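Local coordinates for nucleotide-binding protein, universal stress protein UspA family (Lactobacillus plantarum, PDB 3S3T) that binds ATP as a member of the universal stress protein UspA family and probably serves in the bacterial stress response, its exact role being unsettled, at residues Y40-D44 / L60-A64; A67-M71 / K87-S91; K96-E100 / S129-V134; D110-A116 / C140-R146. All coordinates share one frame; numbering follows the deposited sequence.

Contact 1: residues Y40-D44 / L60-A64; sequences YVVDD and LDAEA. With ATP (adenosine-5'-triphosphate), chain I.
Glu63 OE2 is gripped twice: Tyr40 OH donates to it at 2.7 Å and a water donates a second bond. The phenol uses the anti lone pair of OE2, and this oxygen lies at the ring's edge, in its plane, while the carboxylate stands nearly perpendicular to the ring (86°). Glu63 gets there by stretching out from helix 53-78, with CG anti to its backbone N (chi1 174°). The same water donates to Val41 O and accepts from Asp43 N; a second one joins Glu63 OE1 to Asp43 O. Beside this polar end, Val42 CG1 packs on Leu60 CD2 at 3.8 Å, Val42 CG2 faces Ala64 CB at 4.1 Å, and Leu60 CD1 meets Asp44 CB at 3.7 Å. Along the strand's edge Val41 pairs with adenine: Val41 N donates to ATP N1 (3.0 Å) and ATP N6 to Val41 O (2.8 Å). With a glutamine in place of Glu63 one acceptor oxygen becomes an NH2, which would probably leave the tyrosine hydroxyl or a water donating toward a group that cannot accept. Val41 O accepts from both adenine and a water anchored on Glu63, so the glutamate probably helps, from the second shell, to position this carbonyl.

Contact 2: residues A67-M71 / K87-S91; sequences AKDAM and KTEIS
Met71, a selenomethionine in this crystal, reaches from helix 53-78 across to strand 87-91, and each atom of its side chain finds a partner there. CB starts beside Thr88, 3.9 Å from Thr88 CB. CG comes next, near both Thr88 CB and Ile90 CD1. The chain then bends at chi2 (-57°), which lays the selenium alongside the threonine: SE is 3.8 Å from Thr88 CG2, the two side chains sliding past each other in opposite directions. At the tip, Met71 CE lies 3.8 Å from Ile90 CD1. The backbone oxygen Glu89 O is also near, 3.9 Å from Met71 CE.

Ile90 is the counterpart on the strand. Its CD1 touches both the Met71 methyl and Ala67 CB, the latter at 3.8 Å, and in the conformer given the aliphatic root of Lys68 lies along the margin of the apolar patch. Thr88 turns CG2 to the selenium because this methyl sits beside the backbone N, anti to the carbonyl carbon. Tyr40 of the adjacent strand 35-43 touches Ala67, Met71 and Ile90, closing the patch on that side.

The helix segment runs nearly antiparallel to the strand segment, at 172°, as expected when a helix returns over a parallel sheet. Strand 35-43, helix 53-78 and strand 87-93 form a beta-alpha-beta crossover, the building unit of the Rossmann-like alpha/beta fold of universal stress proteins.

Contact 3: residues K96-E100 / S129-V134; sequences KHTIE and STTSYV. With ATP (adenosine-5'-triphosphate), chain I; ATP (adenosine-5'-triphosphate), chain O.
The segments of helices 95-105 and 129-137 run in roughly the same direction, 34° apart, with their axes 9.4 Å from each other. Lys96 lays its aliphatic chain over one face of the Tyr133 ring in a CH-pi contact, CG standing 3.9 Å from the ring centroid and 19° off the normal. Beyond CG the lysine is extended, and NZ donates to O3G of the ATP bound by the second subunit at 2.8 Å; a water joins it to Ser129 OG. Tyr133 OH donates to Glu100 OE1 at 2.5 Å, on the syn side but 27° out of the carboxylate plane, and Arg124 of the second subunit pairs with the same oxygen. A leucine here has no hydroxyl or ring face, and would probably leave Glu100 OE1 leaning on that arginine and the lysine chain freer to turn. His97 reaches Ser121 of the second subunit. Ser129 N and OG both hold O3G of the chain's own ATP (OG at 2.6 Å), and Thr130 OG1 donates to O1A at 2.9 Å. Ile99 CG2 meets Val134 CG2 at 3.7 Å, while its CD1 reaches Thr130 CG2. Tyr133 stacks on His137 one turn along its helix, and Val134 continues onto Ile112 and Leu114 of strand 111-115.

Contact 4: residues D110-A116 / C140-R146; sequences DLIVLGA and CNVIVIR. With ATP (adenosine-5'-triphosphate), chain I.
Five backbone hydrogen bonds pin strand 111-115 to strand 141-145 in parallel register, the shortest from Ile145 N to Leu114 O at 2.7 Å. Ile112 N donates to Asn141 O and Ile112 O accepts from Ile143 N; Leu114 repeats the pattern, N to Ile143 O and O from Ile145 N. At the far end Ala116 N bonds to Ile145 O (2.9 Å) from a position tilted 34° out of the carbonyl plane, where the chain leaves the strand. At the other end a water spans Asp110 O and Asn141 N.

On one face of the sheet Val113 and Ile143 lie side by side and point the same way, their CG2 atoms 3.7 Å apart. Val113 CG1 also meets Ile145 CG1 obliquely, and helix 16-32 covers this face. On the other, under helix 129-137, Leu114 CD1 packs on Val142 CG1 at 3.7 Å and Ile112 CG1 on Cys140 SG at 3.7 Å. Cys140 SG is placed there by its first torsion (chi1 55°), between the backbone N and the carbonyl carbon. Val144 CG1 rests against Ala116 CB.

Asn141 OD1 bonds to Arg146 N of the third subunit, its ND2 to Tyr5 OH of its own chain; Arg146 reaches Val135 and Cys140 of the third subunit and Ala126 O of its own chain. Residues 142-144 pair antiparallel with a strand of the third subunit.

Gly115 N donates to O2' of ATP at 3.2 Å, and a CB at this glycine would collide with O3'. Helices on both faces cover the strand pair's apolar side chains, while its backbone does double duty, binding the neighbouring strand and the ribose.

Overall arrangement
Contacts 3 and 4 are largely buried, whereas contacts 1 and 2 are only partly so and include residues nearer the surface. Contacts 1 and 2 share helix 53-78 but set it against different, neighbouring strands, 35-43 in contact 1 and 87-93 in contact 2; contact 2 is held by van der Waals packing, mostly of aliphatic groups, while contact 1, nearer the nucleotide, adds a carboxylate and waters. Contact 4 lies across the chain's centre from both, at the other end of this chain's part of the sheet, and relies on backbone bonding. Contact 3 joins two helices and interlocks with contact 4 through Thr131 and Val134. Contacts 1, 3 and 4 surround one ATP at base, phosphates and ribose.

Contact 1: residues Y40-D44 / L60-A64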
# COMPACT_ATOMS: atom_id res chain seq x y z
N TYR A 40 -21.38 -10.54 4.17
CA TYR A 40 -20.48 -11.48 3.49
C TYR A 40 -20.58 -11.29 1.98
O TYR A 40 -21.67 -11.37 1.41
CB TYR A 40 -20.87 -12.92 3.84
CG TYR A 40 -19.93 -14.00 3.32
CD1 TYR A 40 -19.92 -14.37 1.98
CD2 TYR A 40 -19.07 -14.67 4.19
CE1 TYR A 40 -19.03 -15.34 1.51
CE2 TYR A 40 -18.21 -15.69 3.73
CZ TYR A 40 -18.18 -16.00 2.43
OH TYR A 40 -17.33 -16.99 2.04
N VAL A 41 -19.45 -11.07 1.32
CA VAL A 41 -19.45 -10.97 -0.13
C VAL A 41 -18.95 -12.24 -0.80
O VAL A 41 -17.82 -12.67 -0.60
CB VAL A 41 -18.64 -9.76 -0.63
CG1 VAL A 41 -18.90 -9.56 -2.17
CG2 VAL A 41 -19.05 -8.50 0.11
N VAL A 42 -19.83 -12.83 -1.63
CA VAL A 42 -19.47 -14.00 -2.44
C VAL A 42 -18.71 -13.50 -3.68
O VAL A 42 -19.29 -12.85 -4.57
CB VAL A 42 -20.72 -14.79 -2.88
CG1 VAL A 42 -20.33 -15.98 -3.73
CG2 VAL A 42 -21.58 -15.22 -1.71
N ASP A 43 -17.43 -13.83 -3.78
CA ASP A 43 -16.63 -13.33 -4.89
C ASP A 43 -17.02 -14.06 -6.16
O ASP A 43 -16.77 -15.25 -6.29
CB ASP A 43 -15.14 -13.55 -4.62
CG ASP A 43 -14.25 -12.85 -5.64
OD1 ASP A 43 -14.65 -12.59 -6.78
OD2 ASP A 43 -13.11 -12.57 -5.25
N ASP A 44 -17.60 -13.32 -7.09
CA ASP A 44 -18.09 -13.87 -8.33
C ASP A 44 -17.21 -13.53 -9.54
O ASP A 44 -17.68 -13.61 -10.66
CB ASP A 44 -19.55 -13.41 -8.58
CG ASP A 44 -19.69 -11.93 -8.83
OD1 ASP A 44 -18.68 -11.18 -8.84
OD2 ASP A 44 -20.85 -11.51 -9.04
N LEU A 60 -20.75 -20.98 -6.08
CA LEU A 60 -21.15 -19.78 -5.36
C LEU A 60 -22.41 -20.02 -4.48
O LEU A 60 -22.47 -19.58 -3.34
CB LEU A 60 -21.36 -18.60 -6.33
CG LEU A 60 -20.11 -18.27 -7.20
CD1 LEU A 60 -20.26 -16.97 -7.97
CD2 LEU A 60 -18.81 -18.19 -6.37
N ASP A 61 -23.40 -20.71 -5.00
CA ASP A 61 -24.54 -21.01 -4.14
C ASP A 61 -24.17 -21.81 -2.90
O ASP A 61 -24.79 -21.60 -1.85
CB ASP A 61 -25.63 -21.72 -4.92
CG ASP A 61 -26.25 -20.82 -5.99
OD1 ASP A 61 -25.98 -19.59 -5.98
OD2 ASP A 61 -26.97 -21.34 -6.84
N ALA A 62 -23.20 -22.72 -2.99
CA ALA A 62 -22.78 -23.48 -1.81
C ALA A 62 -22.06 -22.54 -0.86
O ALA A 62 -22.27 -22.58 0.35
CB ALA A 62 -21.87 -24.69 -2.17
N GLU A 63 -21.20 -21.69 -1.39
CA GLU A 63 -20.49 -20.74 -0.52
C GLU A 63 -21.49 -19.84 0.21
O GLU A 63 -21.37 -19.61 1.43
CB GLU A 63 -19.49 -19.90 -1.32
CG GLU A 63 -18.83 -18.80 -0.49
CD GLU A 63 -17.74 -18.05 -1.27
OE1 GLU A 63 -17.59 -18.28 -2.50
OE2 GLU A 63 -17.07 -17.21 -0.65
N ALA A 64 -22.43 -19.31 -0.56
CA ALA A 64 -23.53 -18.47 -0.05
C ALA A 64 -24.34 -19.19 1.05
O ALA A 64 -24.67 -18.59 2.06
CB ALA A 64 -24.48 -18.06 -1.22
PG ATP I . -5.60 -11.18 0.62
O1G ATP I . -7.01 -11.39 0.13
O2G ATP I . -4.66 -12.23 0.12
O3G ATP I . -5.01 -9.80 0.38
PB ATP I . -6.54 -12.11 3.24
O1B ATP I . -5.72 -12.78 4.31
O2B ATP I . -7.58 -12.92 2.54
O3B ATP I . -5.52 -11.44 2.22
PA ATP I . -8.40 -9.89 3.48
O1A ATP I . -9.13 -10.43 2.29
O2A ATP I . -7.92 -8.50 3.35
O3A ATP I . -7.19 -10.80 3.95
O5' ATP I . -9.46 -10.00 4.73
C5' ATP I . -9.38 -9.05 5.79
C4' ATP I . -10.77 -8.76 6.34
O4' ATP I . -11.51 -8.27 5.23
C3' ATP I . -11.53 -9.99 6.83
O3' ATP I . -11.21 -10.34 8.16
C2' ATP I . -12.94 -9.51 6.60
O2' ATP I . -13.27 -8.66 7.68
C1' ATP I . -12.86 -8.72 5.30
N9 ATP I . -13.21 -9.52 4.14
C8 ATP I . -12.37 -10.24 3.33
N7 ATP I . -13.05 -10.89 2.37
C5 ATP I . -14.34 -10.58 2.56
C6 ATP I . -15.59 -10.96 1.92
N6 ATP I . -15.55 -11.78 0.85
N1 ATP I . -16.77 -10.44 2.41
C2 ATP I . -16.75 -9.62 3.48
N3 ATP I . -15.65 -9.26 4.15
C4 ATP I . -14.45 -9.71 3.73
O HOH W 1 -16.21 -14.76 -1.31
O HOH W 2 -15.80 -17.17 -4.37

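Contact 2: residues A67-M71 / K87-S91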
# COMPACT_ATOMS: atom_id res chain seq x y z
N ALA A 67 -22.20 -19.28 4.22
CA ALA A 67 -22.28 -17.93 4.78
C ALA A 67 -23.62 -17.68 5.52
O ALA A 67 -23.66 -17.07 6.61
CB ALA A 67 -22.10 -16.91 3.66
N LYS A 68 -24.72 -18.12 4.92
CA LYS A 68 -26.05 -17.91 5.50
C LYS A 68 -26.16 -18.64 6.83
O LYS A 68 -26.76 -18.15 7.77
CB LYS A 68 -27.15 -18.32 4.50
CG LYS A 68 -27.27 -17.29 3.34
CD LYS A 68 -28.39 -17.59 2.28
CE LYS A 68 -27.84 -17.99 0.88
NZ LYS A 68 -28.17 -19.42 0.45
N ASP A 69 -25.55 -19.82 6.91
CA ASP A 69 -25.56 -20.56 8.17
C ASP A 69 -24.69 -19.85 9.21
O ASP A 69 -25.01 -19.85 10.39
CB ASP A 69 -25.11 -22.02 7.99
CG ASP A 69 -25.08 -22.75 9.31
OD1 ASP A 69 -26.18 -23.09 9.83
OD2 ASP A 69 -23.96 -22.92 9.84
N ALA A 70 -23.57 -19.25 8.79
CA ALA A 70 -22.77 -18.50 9.76
C ALA A 70 -23.54 -17.25 10.27
O ALA A 70 -23.42 -16.88 11.43
CB ALA A 70 -21.46 -18.11 9.16
N MSE A 71 -24.34 -16.63 9.40
CA MSE A 71 -25.15 -15.47 9.76
C MSE A 71 -26.24 -15.86 10.77
O MSE A 71 -26.43 -15.17 11.78
CB MSE A 71 -25.77 -14.84 8.52
CG MSE A 71 -24.76 -14.17 7.60
SE MSE A 71 -23.74 -12.76 8.52
CE MSE A 71 -22.73 -12.18 6.98
N LYS A 87 -28.65 -6.86 11.26
CA LYS A 87 -29.01 -7.14 9.89
C LYS A 87 -27.86 -7.98 9.30
O LYS A 87 -26.70 -7.71 9.57
CB LYS A 87 -29.18 -5.83 9.12
CG LYS A 87 -29.57 -5.98 7.64
CD LYS A 87 -29.36 -4.68 6.85
CE LYS A 87 -30.36 -4.57 5.70
NZ LYS A 87 -29.99 -3.53 4.70
N THR A 88 -28.19 -9.00 8.53
CA THR A 88 -27.21 -9.82 7.84
C THR A 88 -27.45 -9.72 6.33
O THR A 88 -28.61 -9.69 5.86
CB THR A 88 -27.28 -11.27 8.29
OG1 THR A 88 -28.57 -11.83 7.97
CG2 THR A 88 -26.99 -11.36 9.80
N GLU A 89 -26.36 -9.67 5.58
CA GLU A 89 -26.45 -9.52 4.15
C GLU A 89 -25.41 -10.38 3.47
O GLU A 89 -24.23 -10.37 3.87
CB GLU A 89 -26.17 -8.06 3.81
CG GLU A 89 -26.43 -7.71 2.36
CD GLU A 89 -27.66 -6.88 2.13
OE1 GLU A 89 -27.99 -6.02 3.00
OE2 GLU A 89 -28.25 -7.03 1.04
N ILE A 90 -25.83 -11.10 2.44
CA ILE A 90 -24.94 -11.83 1.59
C ILE A 90 -25.06 -11.21 0.20
O ILE A 90 -26.17 -11.15 -0.38
CB ILE A 90 -25.30 -13.34 1.56
CG1 ILE A 90 -25.38 -13.94 2.97
CG2 ILE A 90 -24.34 -14.11 0.67
CD1 ILE A 90 -24.18 -13.77 3.80
N SER A 91 -23.94 -10.71 -0.31
CA SER A 91 -23.92 -10.10 -1.63
C SER A 91 -22.91 -10.79 -2.52
O SER A 91 -22.04 -11.52 -2.03
CB SER A 91 -23.57 -8.61 -1.52
OG SER A 91 -24.62 -7.89 -0.88

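Contact 3: residues K96-E100 / S129-V134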
# COMPACT_ATOMS: atom_id res chain seq x y z
N LYS A 96 -13.84 -6.24 -1.98
CA LYS A 96 -13.40 -4.89 -1.55
C LYS A 96 -14.22 -3.74 -2.21
O LYS A 96 -14.55 -2.75 -1.54
CB LYS A 96 -11.89 -4.74 -1.73
CG LYS A 96 -11.36 -4.65 -3.14
CD LYS A 96 -9.81 -4.85 -3.15
CE LYS A 96 -9.25 -4.79 -4.56
NZ LYS A 96 -7.82 -5.27 -4.63
N HIS A 97 -14.59 -3.93 -3.48
CA HIS A 97 -15.47 -2.99 -4.17
C HIS A 97 -16.85 -2.96 -3.55
O HIS A 97 -17.42 -1.89 -3.37
CB HIS A 97 -15.65 -3.36 -5.63
CG HIS A 97 -14.37 -3.44 -6.41
ND1 HIS A 97 -14.33 -3.85 -7.72
CD2 HIS A 97 -13.09 -3.17 -6.06
CE1 HIS A 97 -13.07 -3.84 -8.15
NE2 HIS A 97 -12.30 -3.44 -7.16
N THR A 98 -17.38 -4.15 -3.24
CA THR A 98 -18.73 -4.26 -2.74
C THR A 98 -18.88 -3.62 -1.37
O THR A 98 -19.91 -3.03 -1.07
CB THR A 98 -19.19 -5.75 -2.74
OG1 THR A 98 -19.09 -6.28 -4.08
CG2 THR A 98 -20.64 -5.89 -2.23
N ILE A 99 -17.87 -3.80 -0.54
CA ILE A 99 -17.82 -3.22 0.80
C ILE A 99 -17.79 -1.68 0.69
O ILE A 99 -18.58 -0.99 1.32
CB ILE A 99 -16.57 -3.75 1.59
CG1 ILE A 99 -16.75 -5.23 1.97
CG2 ILE A 99 -16.36 -2.88 2.85
CD1 ILE A 99 -15.45 -5.95 2.36
N GLU A 100 -16.90 -1.17 -0.15
CA GLU A 100 -16.86 0.28 -0.42
C GLU A 100 -18.24 0.78 -0.88
O GLU A 100 -18.76 1.80 -0.35
CB GLU A 100 -15.80 0.58 -1.50
CG GLU A 100 -15.77 1.99 -2.01
CD GLU A 100 -14.79 2.20 -3.16
OE1 GLU A 100 -14.33 1.25 -3.78
OE2 GLU A 100 -14.52 3.36 -3.46
N SER A 129 -5.33 -7.38 1.63
CA SER A 129 -5.56 -6.41 0.58
C SER A 129 -7.02 -5.90 0.62
O SER A 129 -7.25 -4.77 0.28
CB SER A 129 -5.19 -6.97 -0.80
OG SER A 129 -6.04 -8.02 -1.20
N THR A 130 -7.97 -6.71 1.08
CA THR A 130 -9.35 -6.21 1.26
C THR A 130 -9.37 -5.12 2.31
O THR A 130 -9.90 -4.03 2.07
CB THR A 130 -10.38 -7.31 1.61
OG1 THR A 130 -10.31 -8.38 0.67
CG2 THR A 130 -11.83 -6.76 1.60
N THR A 131 -8.73 -5.36 3.46
CA THR A 131 -8.66 -4.41 4.52
C THR A 131 -7.92 -3.14 4.11
O THR A 131 -8.45 -2.03 4.34
CB THR A 131 -8.07 -5.00 5.81
OG1 THR A 131 -8.96 -5.98 6.31
CG2 THR A 131 -7.88 -3.93 6.89
N SER A 132 -6.74 -3.24 3.49
CA SER A 132 -6.07 -1.99 3.10
C SER A 132 -6.92 -1.20 2.07
O SER A 132 -6.93 0.03 2.10
CB SER A 132 -4.64 -2.24 2.61
OG SER A 132 -4.66 -2.96 1.42
N TYR A 133 -7.60 -1.89 1.17
CA TYR A 133 -8.43 -1.21 0.17
C TYR A 133 -9.57 -0.42 0.87
O TYR A 133 -9.77 0.78 0.59
CB TYR A 133 -9.05 -2.19 -0.79
CG TYR A 133 -9.89 -1.53 -1.83
CD1 TYR A 133 -11.20 -1.19 -1.59
CD2 TYR A 133 -9.33 -1.15 -3.04
CE1 TYR A 133 -11.98 -0.58 -2.57
CE2 TYR A 133 -10.07 -0.49 -4.02
CZ TYR A 133 -11.39 -0.21 -3.79
OH TYR A 133 -12.14 0.45 -4.75
N VAL A 134 -10.26 -1.11 1.78
CA VAL A 134 -11.33 -0.50 2.54
C VAL A 134 -10.84 0.64 3.44
O VAL A 134 -11.43 1.72 3.47
CB VAL A 134 -12.22 -1.56 3.24
CG1 VAL A 134 -13.45 -0.90 3.96
CG2 VAL A 134 -12.77 -2.53 2.20
PG ATP I . -5.60 -11.18 0.62
O1G ATP I . -7.01 -11.39 0.13
O2G ATP I . -4.66 -12.23 0.12
O3G ATP I . -5.01 -9.80 0.38
PB ATP I . -6.54 -12.11 3.24
O1B ATP I . -5.72 -12.78 4.31
O2B ATP I . -7.58 -12.92 2.54
O3B ATP I . -5.52 -11.44 2.22
PA ATP I . -8.40 -9.89 3.48
O1A ATP I . -9.13 -10.43 2.29
O2A ATP I . -7.92 -8.50 3.35
O3A ATP I . -7.19 -10.80 3.95
O5' ATP I . -9.46 -10.00 4.73
C5' ATP I . -9.38 -9.05 5.79
C4' ATP I . -10.77 -8.76 6.34
O4' ATP I . -11.51 -8.27 5.23
C3' ATP I . -11.53 -9.99 6.83
O3' ATP I . -11.21 -10.34 8.16
C2' ATP I . -12.94 -9.51 6.60
O2' ATP I . -13.27 -8.66 7.68
C1' ATP I . -12.86 -8.72 5.30
N9 ATP I . -13.21 -9.52 4.14
C8 ATP I . -12.37 -10.24 3.33
N7 ATP I . -13.05 -10.89 2.37
C5 ATP I . -14.34 -10.58 2.56
C6 ATP I . -15.59 -10.96 1.92
N6 ATP I . -15.55 -11.78 0.85
N1 ATP I . -16.77 -10.44 2.41
C2 ATP I . -16.75 -9.62 3.48
N3 ATP I . -15.65 -9.26 4.15
C4 ATP I . -14.45 -9.71 3.73
PG ATP O . -7.11 -6.60 -7.72
O1G ATP O . -6.88 -8.09 -7.96
O2G ATP O . -8.56 -6.24 -7.54
O3G ATP O . -6.16 -5.98 -6.71
PB ATP O . -6.45 -6.17 -10.56
O1B ATP O . -7.05 -7.52 -10.87
O2B ATP O . -7.06 -5.15 -11.42
O3B ATP O . -6.68 -5.72 -9.03
PA ATP O . -3.76 -7.16 -10.28
O1A ATP O . -2.86 -6.50 -9.30
O2A ATP O . -4.38 -8.51 -9.94
O3A ATP O . -4.86 -6.06 -10.70
O5' ATP O . -3.09 -7.33 -11.71
C5' ATP O . -1.91 -6.58 -12.09
C4' ATP O . -0.92 -7.51 -12.83
O4' ATP O . -0.52 -8.57 -11.99
C3' ATP O . -1.47 -8.15 -14.09
O3' ATP O . -1.46 -7.25 -15.20
C2' ATP O . -0.51 -9.31 -14.23
O2' ATP O . 0.72 -8.85 -14.87
C1' ATP O . -0.32 -9.77 -12.76
N9 ATP O . -1.30 -10.79 -12.37
C8 ATP O . -2.54 -10.58 -11.81
N7 ATP O . -3.19 -11.75 -11.57
C5 ATP O . -2.34 -12.71 -12.05
C6 ATP O . -2.35 -14.18 -12.16
N6 ATP O . -3.43 -14.85 -11.77
N1 ATP O . -1.29 -14.82 -12.67
C2 ATP O . -0.20 -14.18 -13.12
N3 ATP O . -0.13 -12.84 -13.06
C4 ATP O . -1.15 -12.09 -12.56
O HOH W 3 -7.52 -7.73 -3.42

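Contact 4: residues D110-A116 / C140-R146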
# COMPACT_ATOMS: atom_id res chain seq x y z
N ASP A 110 -21.31 4.73 9.76
CA ASP A 110 -20.23 5.57 10.33
C ASP A 110 -19.09 4.84 10.96
O ASP A 110 -18.17 5.49 11.50
CB ASP A 110 -20.78 6.67 11.29
CG ASP A 110 -21.88 6.16 12.24
OD1 ASP A 110 -21.98 4.95 12.48
OD2 ASP A 110 -22.65 7.00 12.77
N LEU A 111 -19.06 3.52 10.79
CA LEU A 111 -17.91 2.70 11.11
C LEU A 111 -17.93 1.43 10.29
O LEU A 111 -18.96 0.77 10.17
CB LEU A 111 -17.94 2.27 12.58
CG LEU A 111 -16.74 1.52 13.15
CD1 LEU A 111 -15.42 2.34 13.01
CD2 LEU A 111 -17.02 1.18 14.66
N ILE A 112 -16.75 1.04 9.80
CA ILE A 112 -16.59 -0.29 9.24
C ILE A 112 -15.58 -1.02 10.12
O ILE A 112 -14.52 -0.44 10.46
CB ILE A 112 -16.07 -0.22 7.79
CG1 ILE A 112 -17.00 0.59 6.87
CG2 ILE A 112 -15.89 -1.67 7.24
CD1 ILE A 112 -16.49 0.72 5.37
N VAL A 113 -15.92 -2.25 10.54
CA VAL A 113 -15.07 -3.07 11.37
C VAL A 113 -14.53 -4.22 10.51
O VAL A 113 -15.27 -4.92 9.87
CB VAL A 113 -15.85 -3.60 12.61
CG1 VAL A 113 -14.97 -4.49 13.46
CG2 VAL A 113 -16.44 -2.41 13.46
N LEU A 114 -13.22 -4.41 10.50
CA LEU A 114 -12.56 -5.42 9.63
C LEU A 114 -11.56 -6.24 10.41
O LEU A 114 -10.87 -5.73 11.30
CB LEU A 114 -11.79 -4.72 8.48
CG LEU A 114 -12.61 -4.00 7.42
CD1 LEU A 114 -11.76 -2.97 6.67
CD2 LEU A 114 -13.32 -4.96 6.42
N GLY A 115 -11.40 -7.50 10.03
CA GLY A 115 -10.26 -8.26 10.51
C GLY A 115 -9.02 -7.76 9.80
O GLY A 115 -9.07 -7.34 8.65
N ALA A 116 -7.88 -7.85 10.44
CA ALA A 116 -6.64 -7.48 9.75
C ALA A 116 -6.35 -8.38 8.51
O ALA A 116 -5.93 -7.89 7.46
CB ALA A 116 -5.49 -7.52 10.70
N CYS A 140 -15.88 6.65 5.90
CA CYS A 140 -16.09 6.80 7.32
C CYS A 140 -14.92 6.20 8.05
O CYS A 140 -13.97 5.65 7.43
CB CYS A 140 -17.36 6.06 7.73
SG CYS A 140 -17.36 4.29 7.26
N ASN A 141 -15.01 6.22 9.36
CA ASN A 141 -13.98 5.62 10.21
C ASN A 141 -13.89 4.11 9.94
O ASN A 141 -14.91 3.47 9.62
CB ASN A 141 -14.34 5.80 11.69
CG ASN A 141 -14.24 7.23 12.19
OD1 ASN A 141 -13.79 8.14 11.48
ND2 ASN A 141 -14.62 7.43 13.45
N VAL A 142 -12.69 3.55 10.03
CA VAL A 142 -12.45 2.13 9.85
C VAL A 142 -11.51 1.61 10.96
O VAL A 142 -10.48 2.21 11.22
CB VAL A 142 -11.85 1.83 8.50
CG1 VAL A 142 -11.58 0.32 8.38
CG2 VAL A 142 -12.76 2.42 7.28
N ILE A 143 -11.94 0.57 11.64
CA ILE A 143 -11.12 -0.06 12.67
C ILE A 143 -10.74 -1.45 12.17
O ILE A 143 -11.55 -2.23 11.65
CB ILE A 143 -11.79 -0.12 14.06
CG1 ILE A 143 -10.91 -0.79 15.11
CG2 ILE A 143 -13.13 -0.89 14.05
CD1 ILE A 143 -11.47 -0.65 16.52
N VAL A 144 -9.50 -1.77 12.43
CA VAL A 144 -8.90 -3.04 12.06
C VAL A 144 -8.64 -3.84 13.32
O VAL A 144 -7.92 -3.39 14.26
CB VAL A 144 -7.60 -2.80 11.31
CG1 VAL A 144 -6.84 -4.14 11.03
CG2 VAL A 144 -7.82 -2.01 9.97
N ILE A 145 -9.21 -5.05 13.33
CA ILE A 145 -9.17 -5.93 14.50
C ILE A 145 -8.13 -7.06 14.32
O ILE A 145 -8.18 -7.82 13.34
CB ILE A 145 -10.52 -6.59 14.74
CG1 ILE A 145 -11.65 -5.52 14.78
CG2 ILE A 145 -10.48 -7.41 16.06
CD1 ILE A 145 -11.46 -4.47 15.87
N ARG A 146 -7.22 -7.17 15.28
CA ARG A 146 -6.31 -8.28 15.40
C ARG A 146 -5.99 -8.66 16.84
O ARG A 146 -5.25 -9.61 17.02
CB ARG A 146 -4.99 -7.94 14.71
CG ARG A 146 -4.37 -6.64 15.15
CD ARG A 146 -2.97 -6.48 14.62
NE ARG A 146 -2.82 -6.40 13.16
CZ ARG A 146 -2.69 -5.25 12.48
NH1 ARG A 146 -2.73 -4.08 13.11
NH2 ARG A 146 -2.51 -5.28 11.17
OXT ARG A 146 -6.41 -8.06 17.85
PG ATP I . -5.60 -11.18 0.62
O1G ATP I . -7.01 -11.39 0.13
O2G ATP I . -4.66 -12.23 0.12
O3G ATP I . -5.01 -9.80 0.38
PB ATP I . -6.54 -12.11 3.24
O1B ATP I . -5.72 -12.78 4.31
O2B ATP I . -7.58 -12.92 2.54
O3B ATP I . -5.52 -11.44 2.22
PA ATP I . -8.40 -9.89 3.48
O1A ATP I . -9.13 -10.43 2.29
O2A ATP I . -7.92 -8.50 3.35
O3A ATP I . -7.19 -10.80 3.95
O5' ATP I . -9.46 -10.00 4.73
C5' ATP I . -9.38 -9.05 5.79
C4' ATP I . -10.77 -8.76 6.34
O4' ATP I . -11.51 -8.27 5.23
C3' ATP I . -11.53 -9.99 6.83
O3' ATP I . -11.21 -10.34 8.16
C2' ATP I . -12.94 -9.51 6.60
O2' ATP I . -13.27 -8.66 7.68
C1' ATP I . -12.86 -8.72 5.30
N9 ATP I . -13.21 -9.52 4.14
C8 ATP I . -12.37 -10.24 3.33
N7 ATP I . -13.05 -10.89 2.37
C5 ATP I . -14.34 -10.58 2.56
C6 ATP I . -15.59 -10.96 1.92
N6 ATP I . -15.55 -11.78 0.85
N1 ATP I . -16.77 -10.44 2.41
C2 ATP I . -16.75 -9.62 3.48
N3 ATP I . -15.65 -9.26 4.15
C4 ATP I . -14.45 -9.71 3.73
O HOH W 4 -17.09 7.81 10.81